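Local atomic coordinates of L-lactate dehydrogenase (Trichomonas vaginalis, PDB entry 5A1T), a protein that probably catalyses the NAD-dependent interconversion of lactate and pyruvate, as a lactate dehydrogenase belonging to the type 2 malate dehydrogenase family. Residues Val7-Ala12 with Val35-Leu40; Gly14-Ile19 with Thr239-Pro244. All blocks are in the same frame, centred on the assembly; numbering follows the deposited sequence.

Contact 1: Val7-Ala12 with Val35-Leu40. With NAI (1,4-dihydronicotinamide adenine dinucleotide), chain C.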
ATOM      1  N   VAL A   7     -10.642  -0.660 -14.172  1.00 17.12           N
ATOM      2  CA  VAL A   7     -11.025  -0.237 -12.829  1.00 16.89           C
ATOM      3  C   VAL A   7     -10.943   1.281 -12.698  1.00 16.79           C
ATOM      4  O   VAL A   7      -9.910   1.879 -12.995  1.00 17.23           O
ATOM      5  CB  VAL A   7     -10.124  -0.894 -11.760  1.00 17.06           C
ATOM      6  CG1 VAL A   7     -10.538  -0.460 -10.352  1.00 17.37           C
ATOM      7  CG2 VAL A   7     -10.173  -2.410 -11.886  1.00 17.10           C
ATOM      8  N   LEU A   8     -12.037   1.891 -12.251  1.00 16.56           N
ATOM      9  CA  LEU A   8     -12.082   3.330 -12.014  1.00 16.95           C
ATOM     10  C   LEU A   8     -11.810   3.654 -10.550  1.00 17.68           C
ATOM     11  O   LEU A   8     -12.234   2.927  -9.650  1.00 17.49           O
ATOM     12  CB  LEU A   8     -13.442   3.900 -12.430  1.00 16.99           C
ATOM     13  CG  LEU A   8     -13.759   5.341 -12.006  1.00 17.43           C
ATOM     14  CD1 LEU A   8     -12.793   6.339 -12.626  1.00 17.61           C
ATOM     15  CD2 LEU A   8     -15.188   5.697 -12.372  1.00 18.09           C
ATOM     16  N   ILE A   9     -11.088   4.748 -10.327  1.00 18.66           N
ATOM     17  CA  ILE A   9     -10.871   5.284  -8.989  1.00 19.27           C
ATOM     18  C   ILE A   9     -11.021   6.801  -9.030  1.00 19.12           C
ATOM     19  O   ILE A   9     -10.164   7.498  -9.573  1.00 20.00           O
ATOM     20  CB  ILE A   9      -9.474   4.925  -8.437  1.00 19.89           C
ATOM     21  CG1 ILE A   9      -9.233   3.415  -8.517  1.00 20.11           C
ATOM     22  CG2 ILE A   9      -9.332   5.415  -6.994  1.00 20.01           C
ATOM     23  CD1 ILE A   9      -7.814   2.997  -8.173  1.00 20.21           C
ATOM     24  N   THR A  10     -12.115   7.310  -8.471  1.00 18.20           N
ATOM     25  CA  THR A  10     -12.318   8.751  -8.380  1.00 17.60           C
ATOM     26  C   THR A  10     -11.625   9.263  -7.126  1.00 17.06           C
ATOM     27  O   THR A  10     -11.531   8.548  -6.130  1.00 16.75           O
ATOM     28  CB  THR A  10     -13.811   9.129  -8.343  1.00 17.37           C
ATOM     29  OG1 THR A  10     -14.374   8.758  -7.080  1.00 17.04           O
ATOM     30  CG2 THR A  10     -14.571   8.439  -9.467  1.00 17.36           C
ATOM     31  N   GLY A  11     -11.138  10.499  -7.175  1.00 17.20           N
ATOM     32  CA  GLY A  11     -10.350  11.045  -6.087  1.00 16.70           C
ATOM     33  C   GLY A  11      -9.047  10.284  -5.949  1.00 16.68           C
ATOM     34  O   GLY A  11      -8.554  10.058  -4.843  1.00 16.25           O
ATOM     35  N   ALA A  12      -8.489   9.892  -7.090  1.00 17.22           N
ATOM     36  CA  ALA A  12      -7.305   9.042  -7.125  1.00 17.42           C
ATOM     37  C   ALA A  12      -6.066   9.734  -6.566  1.00 17.79           C
ATOM     38  O   ALA A  12      -5.165   9.074  -6.049  1.00 17.82           O
ATOM     39  CB  ALA A  12      -7.040   8.586  -8.548  1.00 17.38           C
ATOM     40  N   VAL A  35      -5.066  -5.316 -15.096  1.00 21.24           N
ATOM     41  CA  VAL A  35      -5.966  -4.224 -14.748  1.00 20.65           C
ATOM     42  C   VAL A  35      -5.611  -2.953 -15.516  1.00 20.03           C
ATOM     43  O   VAL A  35      -4.435  -2.652 -15.730  1.00 18.99           O
ATOM     44  CB  VAL A  35      -5.938  -3.930 -13.233  1.00 20.63           C
ATOM     45  CG1 VAL A  35      -6.496  -5.109 -12.455  1.00 20.53           C
ATOM     46  CG2 VAL A  35      -4.522  -3.603 -12.768  1.00 20.54           C
ATOM     47  N   TYR A  36      -6.641  -2.225 -15.939  1.00 20.47           N
ATOM     48  CA  TYR A  36      -6.476  -0.920 -16.572  1.00 21.01           C
ATOM     49  C   TYR A  36      -7.127   0.138 -15.692  1.00 20.45           C
ATOM     50  O   TYR A  36      -8.347   0.158 -15.530  1.00 20.22           O
ATOM     51  CB  TYR A  36      -7.092  -0.907 -17.973  1.00 22.03           C
ATOM     52  CG  TYR A  36      -6.814   0.364 -18.746  1.00 22.66           C
ATOM     53  CD1 TYR A  36      -7.555   1.515 -18.518  1.00 22.94           C
ATOM     54  CD2 TYR A  36      -5.805   0.413 -19.698  1.00 23.14           C
ATOM     55  CE1 TYR A  36      -7.302   2.679 -19.217  1.00 23.51           C
ATOM     56  CE2 TYR A  36      -5.545   1.575 -20.405  1.00 23.79           C
ATOM     57  CZ  TYR A  36      -6.296   2.704 -20.158  1.00 24.10           C
ATOM     58  OH  TYR A  36      -6.045   3.863 -20.857  1.00 25.01           O
ATOM     59  N   LEU A  37      -6.310   1.018 -15.125  1.00 19.79           N
ATOM     60  CA  LEU A  37      -6.795   1.984 -14.146  1.00 18.85           C
ATOM     61  C   LEU A  37      -7.274   3.284 -14.783  1.00 17.54           C
ATOM     62  O   LEU A  37      -6.529   3.949 -15.499  1.00 17.49           O
ATOM     63  CB  LEU A  37      -5.698   2.292 -13.124  1.00 19.43           C
ATOM     64  CG  LEU A  37      -5.185   1.104 -12.307  1.00 20.24           C
ATOM     65  CD1 LEU A  37      -4.047   1.541 -11.399  1.00 20.48           C
ATOM     66  CD2 LEU A  37      -6.305   0.468 -11.491  1.00 20.58           C
ATOM     67  N   HIS A  38      -8.530   3.629 -14.518  1.00 16.49           N
ATOM     68  CA  HIS A  38      -9.046   4.959 -14.819  1.00 15.78           C
ATOM     69  C   HIS A  38      -8.915   5.806 -13.559  1.00 15.44           C
ATOM     70  O   HIS A  38      -9.538   5.510 -12.543  1.00 15.47           O
ATOM     71  CB  HIS A  38     -10.502   4.901 -15.282  1.00 15.69           C
ATOM     72  CG  HIS A  38     -10.707   4.132 -16.549  1.00 15.73           C
ATOM     73  ND1 HIS A  38     -11.107   4.729 -17.726  1.00 15.98           N
ATOM     74  CD2 HIS A  38     -10.576   2.812 -16.825  1.00 15.96           C
ATOM     75  CE1 HIS A  38     -11.210   3.812 -18.671  1.00 15.75           C
ATOM     76  NE2 HIS A  38     -10.892   2.641 -18.150  1.00 15.77           N
ATOM     77  N   LEU A  39      -8.093   6.848 -13.627  1.00 15.66           N
ATOM     78  CA  LEU A  39      -7.798   7.676 -12.463  1.00 15.66           C
ATOM     79  C   LEU A  39      -8.389   9.067 -12.635  1.00 15.52           C
ATOM     80  O   LEU A  39      -7.911   9.859 -13.447  1.00 15.09           O
ATOM     81  CB  LEU A  39      -6.286   7.761 -12.241  1.00 16.13           C
ATOM     82  CG  LEU A  39      -5.556   6.416 -12.181  1.00 16.54           C
ATOM     83  CD1 LEU A  39      -4.057   6.627 -12.054  1.00 16.96           C
ATOM     84  CD2 LEU A  39      -6.076   5.558 -11.034  1.00 16.52           C
ATOM     85  N   LEU A  40      -9.433   9.355 -11.861  1.00 15.86           N
ATOM     86  CA  LEU A  40     -10.142  10.625 -11.954  1.00 16.87           C
ATOM     87  C   LEU A  40      -9.863  11.513 -10.749  1.00 17.67           C
ATOM     88  O   LEU A  40      -9.849  11.050  -9.608  1.00 17.81           O
ATOM     89  CB  LEU A  40     -11.652  10.386 -12.079  1.00 16.41           C
ATOM     90  CG  LEU A  40     -12.534  11.639 -12.140  1.00 16.90           C
ATOM     91  CD1 LEU A  40     -12.249  12.439 -13.404  1.00 16.80           C
ATOM     92  CD2 LEU A  40     -14.009  11.268 -12.056  1.00 16.95           C
TER
HETATM   93  PA  NAI C 345      -8.150  13.221   0.284  1.00 15.98           P
HETATM   94  O1A NAI C 345      -8.655  14.618   0.556  1.00 15.63           O
HETATM   95  O2A NAI C 345      -6.674  12.920   0.377  1.00 16.41           O
HETATM   96  O5B NAI C 345      -8.636  12.781  -1.188  1.00 16.58           O
HETATM   97  C5B NAI C 345      -9.887  13.182  -1.743  1.00 16.60           C
HETATM   98  C4B NAI C 345      -9.690  13.382  -3.241  1.00 16.59           C
HETATM   99  O4B NAI C 345     -10.932  13.590  -3.925  1.00 16.62           O
HETATM  100  C3B NAI C 345      -8.819  14.600  -3.527  1.00 16.63           C
HETATM  101  O3B NAI C 345      -7.647  14.191  -4.240  1.00 16.37           O
HETATM  102  C2B NAI C 345      -9.687  15.525  -4.360  1.00 16.75           C
HETATM  103  O2B NAI C 345      -8.954  16.207  -5.383  1.00 17.30           O
HETATM  104  C1B NAI C 345     -10.704  14.563  -4.950  1.00 17.10           C
HETATM  105  N9A NAI C 345     -11.949  15.225  -5.417  1.00 18.71           N
HETATM  106  C8A NAI C 345     -12.623  16.233  -4.827  1.00 19.06           C
HETATM  107  N7A NAI C 345     -13.711  16.577  -5.568  1.00 19.55           N
HETATM  108  C5A NAI C 345     -13.736  15.782  -6.654  1.00 19.21           C
HETATM  109  C6A NAI C 345     -14.599  15.604  -7.842  1.00 19.00           C
HETATM  110  N6A NAI C 345     -15.699  16.369  -8.033  1.00 18.73           N
HETATM  111  N1A NAI C 345     -14.255  14.650  -8.734  1.00 19.20           N
HETATM  112  C2A NAI C 345     -13.170  13.871  -8.576  1.00 19.30           C
HETATM  113  N3A NAI C 345     -12.346  13.984  -7.521  1.00 19.01           N
HETATM  114  C4A NAI C 345     -12.567  14.901  -6.550  1.00 19.00           C
HETATM  115  O3  NAI C 345      -8.937  12.201   1.249  1.00 15.11           O
HETATM  116  PN  NAI C 345      -8.745  10.647   1.616  1.00 14.60           P
HETATM  117  O1N NAI C 345      -8.002  10.560   2.930  1.00 13.62           O
HETATM  118  O2N NAI C 345      -8.203   9.933   0.397  1.00 13.69           O
HETATM  119  O5D NAI C 345     -10.266  10.190   1.871  1.00 15.20           O
HETATM  120  C5D NAI C 345     -11.259  10.487   0.891  1.00 15.89           C
HETATM  121  C4D NAI C 345     -12.640  10.135   1.421  1.00 16.18           C
HETATM  122  O4D NAI C 345     -12.631   8.829   2.004  1.00 16.98           O
HETATM  123  C3D NAI C 345     -13.095  11.098   2.510  1.00 16.19           C
HETATM  124  O3D NAI C 345     -14.410  11.569   2.203  1.00 16.14           O
HETATM  125  C2D NAI C 345     -13.112  10.278   3.782  1.00 16.90           C
HETATM  126  O2D NAI C 345     -14.138  10.684   4.693  1.00 17.47           O
HETATM  127  C1D NAI C 345     -13.342   8.870   3.244  1.00 16.82           C
HETATM  128  N1N NAI C 345     -12.931   7.767   4.131  1.00 16.20           N
HETATM  129  C2N NAI C 345     -13.713   6.682   4.152  1.00 15.77           C
HETATM  130  C3N NAI C 345     -13.437   5.572   4.938  1.00 15.35           C
HETATM  131  C7N NAI C 345     -14.308   4.336   4.984  1.00 15.09           C
HETATM  132  O7N NAI C 345     -14.146   3.385   5.730  1.00 14.64           O
HETATM  133  N7N NAI C 345     -15.350   4.222   4.149  1.00 14.71           N
HETATM  134  C4N NAI C 345     -12.209   5.571   5.803  1.00 15.23           C
HETATM  135  C5N NAI C 345     -11.436   6.794   5.706  1.00 15.09           C
HETATM  136  C6N NAI C 345     -11.817   7.829   4.869  1.00 15.53           C
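The backbone N and O of His38 both bond to the neighbouring strand: its N donates to Val7 O at 2.7 Å, and its O accepts from Ile9 N at 2.8 Å, almost in line with the carbonyl. Val7 N to Tyr36 O (2.8 Å) and Leu40 N to Ile9 O (3.0 Å) extend this parallel pairing of the two strands of the first beta-alpha-beta unit of the Rossmann fold. Past the end of the first strand, Ala12 N gives Leu40 O a straight bond (3.1 Å, 172°) and Gly11 N a weak, bent one, tying the glycine-rich turn to the second strand.

Leu8, Thr10, His38 and Leu40 share one face of the sheet. With CG of Leu8 anti to its backbone N (chi1 169°), CD1 swings across to His38 CB at 3.8 Å, the two side chains meeting at about a right angle. Outside the pair, Ala75 O and His6 ND1 engage the two imidazole nitrogens of His38. Val7, Ile9, Leu37 and Leu39 line the other face, where Ile9 and both leucines touch helix 15-28. Ile9 CD1 lies 4.2 Å from Leu39 CD2. At the turn, positive phi (65°) suits Gly11, whose CA comes within 3.4 Å of ribose O4B of the bound NADH.

Contact 2: Gly14-Ile19 with Thr239-Pro244. With NAI (1,4-dihydronicotinamide adenine dinucleotide), chain C; OXM (oxamic acid), chain D.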
ATOM      1  N   GLY A  14      -5.778  11.582  -4.027  1.00 18.88           N
ATOM      2  CA  GLY A  14      -5.796  11.715  -2.580  1.00 18.58           C
ATOM      3  C   GLY A  14      -4.989  10.654  -1.854  1.00 18.26           C
ATOM      4  O   GLY A  14      -4.213   9.922  -2.464  1.00 17.91           O
ATOM      5  N   GLN A  15      -5.181  10.576  -0.539  1.00 18.41           N
ATOM      6  CA  GLN A  15      -4.424   9.653   0.308  1.00 18.45           C
ATOM      7  C   GLN A  15      -4.815   8.197   0.067  1.00 16.59           C
ATOM      8  O   GLN A  15      -3.952   7.330  -0.069  1.00 15.88           O
ATOM      9  CB  GLN A  15      -4.628   9.999   1.785  1.00 20.46           C
ATOM     10  CG  GLN A  15      -4.119  11.376   2.181  1.00 22.93           C
ATOM     11  CD  GLN A  15      -2.610  11.494   2.092  1.00 25.04           C
ATOM     12  OE1 GLN A  15      -2.084  12.434   1.494  1.00 25.99           O
ATOM     13  NE2 GLN A  15      -1.904  10.545   2.697  1.00 25.69           N
ATOM     14  N   ILE A  16      -6.118   7.932   0.030  1.00 15.47           N
ATOM     15  CA  ILE A  16      -6.615   6.583  -0.212  1.00 14.56           C
ATOM     16  C   ILE A  16      -6.357   6.165  -1.658  1.00 13.91           C
ATOM     17  O   ILE A  16      -5.905   5.050  -1.915  1.00 14.13           O
ATOM     18  CB  ILE A  16      -8.123   6.475   0.109  1.00 14.84           C
ATOM     19  CG1 ILE A  16      -8.342   6.593   1.620  1.00 14.37           C
ATOM     20  CG2 ILE A  16      -8.704   5.147  -0.401  1.00 15.90           C
ATOM     21  CD1 ILE A  16      -9.801   6.660   2.044  1.00 14.16           C
ATOM     22  N   GLY A  17      -6.644   7.059  -2.599  1.00 13.39           N
ATOM     23  CA  GLY A  17      -6.459   6.767  -4.012  1.00 13.03           C
ATOM     24  C   GLY A  17      -5.017   6.428  -4.342  1.00 12.75           C
ATOM     25  O   GLY A  17      -4.745   5.619  -5.228  1.00 12.16           O
ATOM     26  N   TYR A  18      -4.096   7.058  -3.620  1.00 13.20           N
ATOM     27  CA  TYR A  18      -2.669   6.811  -3.777  1.00 13.43           C
ATOM     28  C   TYR A  18      -2.326   5.347  -3.517  1.00 13.29           C
ATOM     29  O   TYR A  18      -1.740   4.671  -4.368  1.00 11.59           O
ATOM     30  CB  TYR A  18      -1.879   7.721  -2.827  1.00 14.68           C
ATOM     31  CG  TYR A  18      -0.380   7.564  -2.896  1.00 14.87           C
ATOM     32  CD1 TYR A  18       0.337   7.989  -4.009  1.00 14.24           C
ATOM     33  CD2 TYR A  18       0.323   7.012  -1.838  1.00 15.24           C
ATOM     34  CE1 TYR A  18       1.706   7.852  -4.067  1.00 14.44           C
ATOM     35  CE2 TYR A  18       1.693   6.872  -1.886  1.00 15.11           C
ATOM     36  CZ  TYR A  18       2.380   7.294  -3.001  1.00 14.90           C
ATOM     37  OH  TYR A  18       3.747   7.156  -3.050  1.00 15.10           O
ATOM     38  N   ILE A  19      -2.706   4.863  -2.340  1.00 13.89           N
ATOM     39  CA  ILE A  19      -2.399   3.498  -1.933  1.00 14.16           C
ATOM     40  C   ILE A  19      -3.256   2.494  -2.697  1.00 13.22           C
ATOM     41  O   ILE A  19      -2.768   1.447  -3.123  1.00 13.33           O
ATOM     42  CB  ILE A  19      -2.619   3.302  -0.418  1.00 14.86           C
ATOM     43  CG1 ILE A  19      -1.834   4.352   0.374  1.00 15.40           C
ATOM     44  CG2 ILE A  19      -2.204   1.895   0.005  1.00 14.81           C
ATOM     45  CD1 ILE A  19      -2.169   4.394   1.849  1.00 15.64           C
ATOM     46  N   THR A 239      -7.523  11.192   8.846  1.00 15.96           N
ATOM     47  CA  THR A 239      -8.339   9.989   8.972  1.00 14.64           C
ATOM     48  C   THR A 239      -7.616   8.801   8.333  1.00 13.58           C
ATOM     49  O   THR A 239      -6.591   8.974   7.675  1.00 13.39           O
ATOM     50  CB  THR A 239      -9.725  10.169   8.327  1.00 14.49           C
ATOM     51  OG1 THR A 239      -9.583  10.739   7.021  1.00 14.73           O
ATOM     52  CG2 THR A 239     -10.596  11.078   9.181  1.00 14.64           C
ATOM     53  N   SER A 240      -8.151   7.600   8.539  1.00 13.44           N
ATOM     54  CA  SER A 240      -7.520   6.376   8.049  1.00 13.67           C
ATOM     55  C   SER A 240      -7.353   6.379   6.530  1.00 13.79           C
ATOM     56  O   SER A 240      -8.020   7.137   5.825  1.00 13.69           O
ATOM     57  CB  SER A 240      -8.340   5.156   8.476  1.00 14.35           C
ATOM     58  OG  SER A 240      -9.625   5.170   7.880  1.00 14.73           O
ATOM     59  N   ALA A 241      -6.462   5.523   6.032  1.00 13.85           N
ATOM     60  CA  ALA A 241      -6.172   5.462   4.603  1.00 14.08           C
ATOM     61  C   ALA A 241      -5.767   4.056   4.166  1.00 13.98           C
ATOM     62  O   ALA A 241      -6.364   3.489   3.253  1.00 13.26           O
ATOM     63  CB  ALA A 241      -5.083   6.454   4.247  1.00 14.51           C
ATOM     64  N   ALA A 242      -4.754   3.495   4.816  1.00 14.12           N
ATOM     65  CA  ALA A 242      -4.288   2.154   4.475  1.00 14.47           C
ATOM     66  C   ALA A 242      -5.324   1.096   4.846  1.00 14.04           C
ATOM     67  O   ALA A 242      -5.543   0.144   4.095  1.00 13.78           O
ATOM     68  CB  ALA A 242      -2.969   1.861   5.164  1.00 14.53           C
ATOM     69  N   SER A 243      -5.963   1.262   6.000  1.00 13.54           N
ATOM     70  CA  SER A 243      -6.919   0.275   6.483  1.00 13.12           C
ATOM     71  C   SER A 243      -8.209   0.239   5.653  1.00 13.04           C
ATOM     72  O   SER A 243      -8.703  -0.841   5.333  1.00 12.20           O
ATOM     73  CB  SER A 243      -7.242   0.524   7.961  1.00 13.21           C
ATOM     74  OG  SER A 243      -7.314   1.907   8.259  1.00 12.85           O
ATOM     75  N   PRO A 244      -8.765   1.409   5.296  1.00 13.79           N
ATOM     76  CA  PRO A 244      -9.938   1.331   4.415  1.00 14.07           C
ATOM     77  C   PRO A 244      -9.614   0.847   3.011  1.00 13.84           C
ATOM     78  O   PRO A 244     -10.467   0.233   2.368  1.00 13.81           O
ATOM     79  CB  PRO A 244     -10.442   2.772   4.373  1.00 14.03           C
ATOM     80  CG  PRO A 244      -9.260   3.608   4.771  1.00 14.26           C
ATOM     81  CD  PRO A 244      -8.528   2.785   5.766  1.00 14.29           C
TER
HETATM   82  PA  NAI C 345      -8.150  13.221   0.284  1.00 15.98           P
HETATM   83  O1A NAI C 345      -8.655  14.618   0.556  1.00 15.63           O
HETATM   84  O2A NAI C 345      -6.674  12.920   0.377  1.00 16.41           O
HETATM   85  O5B NAI C 345      -8.636  12.781  -1.188  1.00 16.58           O
HETATM   86  C5B NAI C 345      -9.887  13.182  -1.743  1.00 16.60           C
HETATM   87  C4B NAI C 345      -9.690  13.382  -3.241  1.00 16.59           C
HETATM   88  O4B NAI C 345     -10.932  13.590  -3.925  1.00 16.62           O
HETATM   89  C3B NAI C 345      -8.819  14.600  -3.527  1.00 16.63           C
HETATM   90  O3B NAI C 345      -7.647  14.191  -4.240  1.00 16.37           O
HETATM   91  C2B NAI C 345      -9.687  15.525  -4.360  1.00 16.75           C
HETATM   92  O2B NAI C 345      -8.954  16.207  -5.383  1.00 17.30           O
HETATM   93  C1B NAI C 345     -10.704  14.563  -4.950  1.00 17.10           C
HETATM   94  N9A NAI C 345     -11.949  15.225  -5.417  1.00 18.71           N
HETATM   95  C8A NAI C 345     -12.623  16.233  -4.827  1.00 19.06           C
HETATM   96  N7A NAI C 345     -13.711  16.577  -5.568  1.00 19.55           N
HETATM   97  C5A NAI C 345     -13.736  15.782  -6.654  1.00 19.21           C
HETATM   98  C6A NAI C 345     -14.599  15.604  -7.842  1.00 19.00           C
HETATM   99  N6A NAI C 345     -15.699  16.369  -8.033  1.00 18.73           N
HETATM  100  N1A NAI C 345     -14.255  14.650  -8.734  1.00 19.20           N
HETATM  101  C2A NAI C 345     -13.170  13.871  -8.576  1.00 19.30           C
HETATM  102  N3A NAI C 345     -12.346  13.984  -7.521  1.00 19.01           N
HETATM  103  C4A NAI C 345     -12.567  14.901  -6.550  1.00 19.00           C
HETATM  104  O3  NAI C 345      -8.937  12.201   1.249  1.00 15.11           O
HETATM  105  PN  NAI C 345      -8.745  10.647   1.616  1.00 14.60           P
HETATM  106  O1N NAI C 345      -8.002  10.560   2.930  1.00 13.62           O
HETATM  107  O2N NAI C 345      -8.203   9.933   0.397  1.00 13.69           O
HETATM  108  O5D NAI C 345     -10.266  10.190   1.871  1.00 15.20           O
HETATM  109  C5D NAI C 345     -11.259  10.487   0.891  1.00 15.89           C
HETATM  110  C4D NAI C 345     -12.640  10.135   1.421  1.00 16.18           C
HETATM  111  O4D NAI C 345     -12.631   8.829   2.004  1.00 16.98           O
HETATM  112  C3D NAI C 345     -13.095  11.098   2.510  1.00 16.19           C
HETATM  113  O3D NAI C 345     -14.410  11.569   2.203  1.00 16.14           O
HETATM  114  C2D NAI C 345     -13.112  10.278   3.782  1.00 16.90           C
HETATM  115  O2D NAI C 345     -14.138  10.684   4.693  1.00 17.47           O
HETATM  116  C1D NAI C 345     -13.342   8.870   3.244  1.00 16.82           C
HETATM  117  N1N NAI C 345     -12.931   7.767   4.131  1.00 16.20           N
HETATM  118  C2N NAI C 345     -13.713   6.682   4.152  1.00 15.77           C
HETATM  119  C3N NAI C 345     -13.437   5.572   4.938  1.00 15.35           C
HETATM  120  C7N NAI C 345     -14.308   4.336   4.984  1.00 15.09           C
HETATM  121  O7N NAI C 345     -14.146   3.385   5.730  1.00 14.64           O
HETATM  122  N7N NAI C 345     -15.350   4.222   4.149  1.00 14.71           N
HETATM  123  C4N NAI C 345     -12.209   5.571   5.803  1.00 15.23           C
HETATM  124  C5N NAI C 345     -11.436   6.794   5.706  1.00 15.09           C
HETATM  125  C6N NAI C 345     -11.817   7.829   4.869  1.00 15.53           C
HETATM  126  C1  OXM D 346     -13.645   6.981   8.453  1.00 15.74           C
HETATM  127  N1  OXM D 346     -12.949   8.211   8.336  1.00 14.98           N
HETATM  128  O1  OXM D 346     -14.715   6.832   7.897  1.00 16.06           O
HETATM  129  C2  OXM D 346     -13.054   5.850   9.265  1.00 16.59           C
HETATM  130  O2  OXM D 346     -11.821   5.839   9.524  1.00 16.73           O
HETATM  131  O3  OXM D 346     -13.793   4.919   9.676  1.00 17.02           O
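Ile16 and Ile19, one turn apart on the first Rossmann helix, hold CG1 anti to the carbonyl carbon (chi1 -69° and -54°), and each then runs out extended toward the 239-244 segment. The Ile16 branch passes Ala241, with CG1 3.9 Å from Ala241 CA, and ends with CD1 between Pro244 CG (4.1 Å) and the nicotinamide ribose, 3.6 Å from O4D. Ile19 reaches the start of the next helix instead, its CD1 resting 4.0 Å from Ala242 N and near the methyls of Ala241 and Ala242. The junction is thus apolar, and it joins the NAD-binding domain to the C-terminal domain.

The bonds to the ligands come from two backbone N-H groups and one hydroxyl. Gln15 N and Ile16 N, at the N-terminal end of their helix, each donate to a different phosphate of NADH, to O2A and O2N respectively, the second bond nearly straight at 173°. On the facing segment, Ser240 OG donates to O2 of oxamate at 2.8 Å and lies 3.3 Å from nicotinamide C5N, while Pro244 CB sits 3.6 Å from C4N. At the subunit interface, Glu55 of the second subunit accepts a bond from Ala241 N, and Tyr18 of that subunit bonds through OH to Ala242 N.

With the diphosphate held at a helix N terminus, whose dipole would favour its negative charge, and C4N, the hydride-donating carbon in such cofactors, lying against Pro244, the contact brings cofactor binding and substrate binding into one site.

From the N terminus, the chain runs up strand 5-10, turns through the glycine-rich loop, runs back through helix 15-28 and then along strand 35-40 in the same direction as the first strand, where contact 1 closes a loop of 22 intervening residues. Contact 2 starts inside that loop, at 14-19, and closes only after 219 intervening residues, at 239-244, in the C-terminal domain. Their segments therefore alternate along the sequence, so the two closures cross instead of nesting. The first is local and pairs two neighbouring strands of the sheet; the second is long-range and joins two domains. Although their centres lie about 14 Å apart, both touch one NADH, contact 1 at the adenosine ribose and contact 2 from diphosphate to nicotinamide.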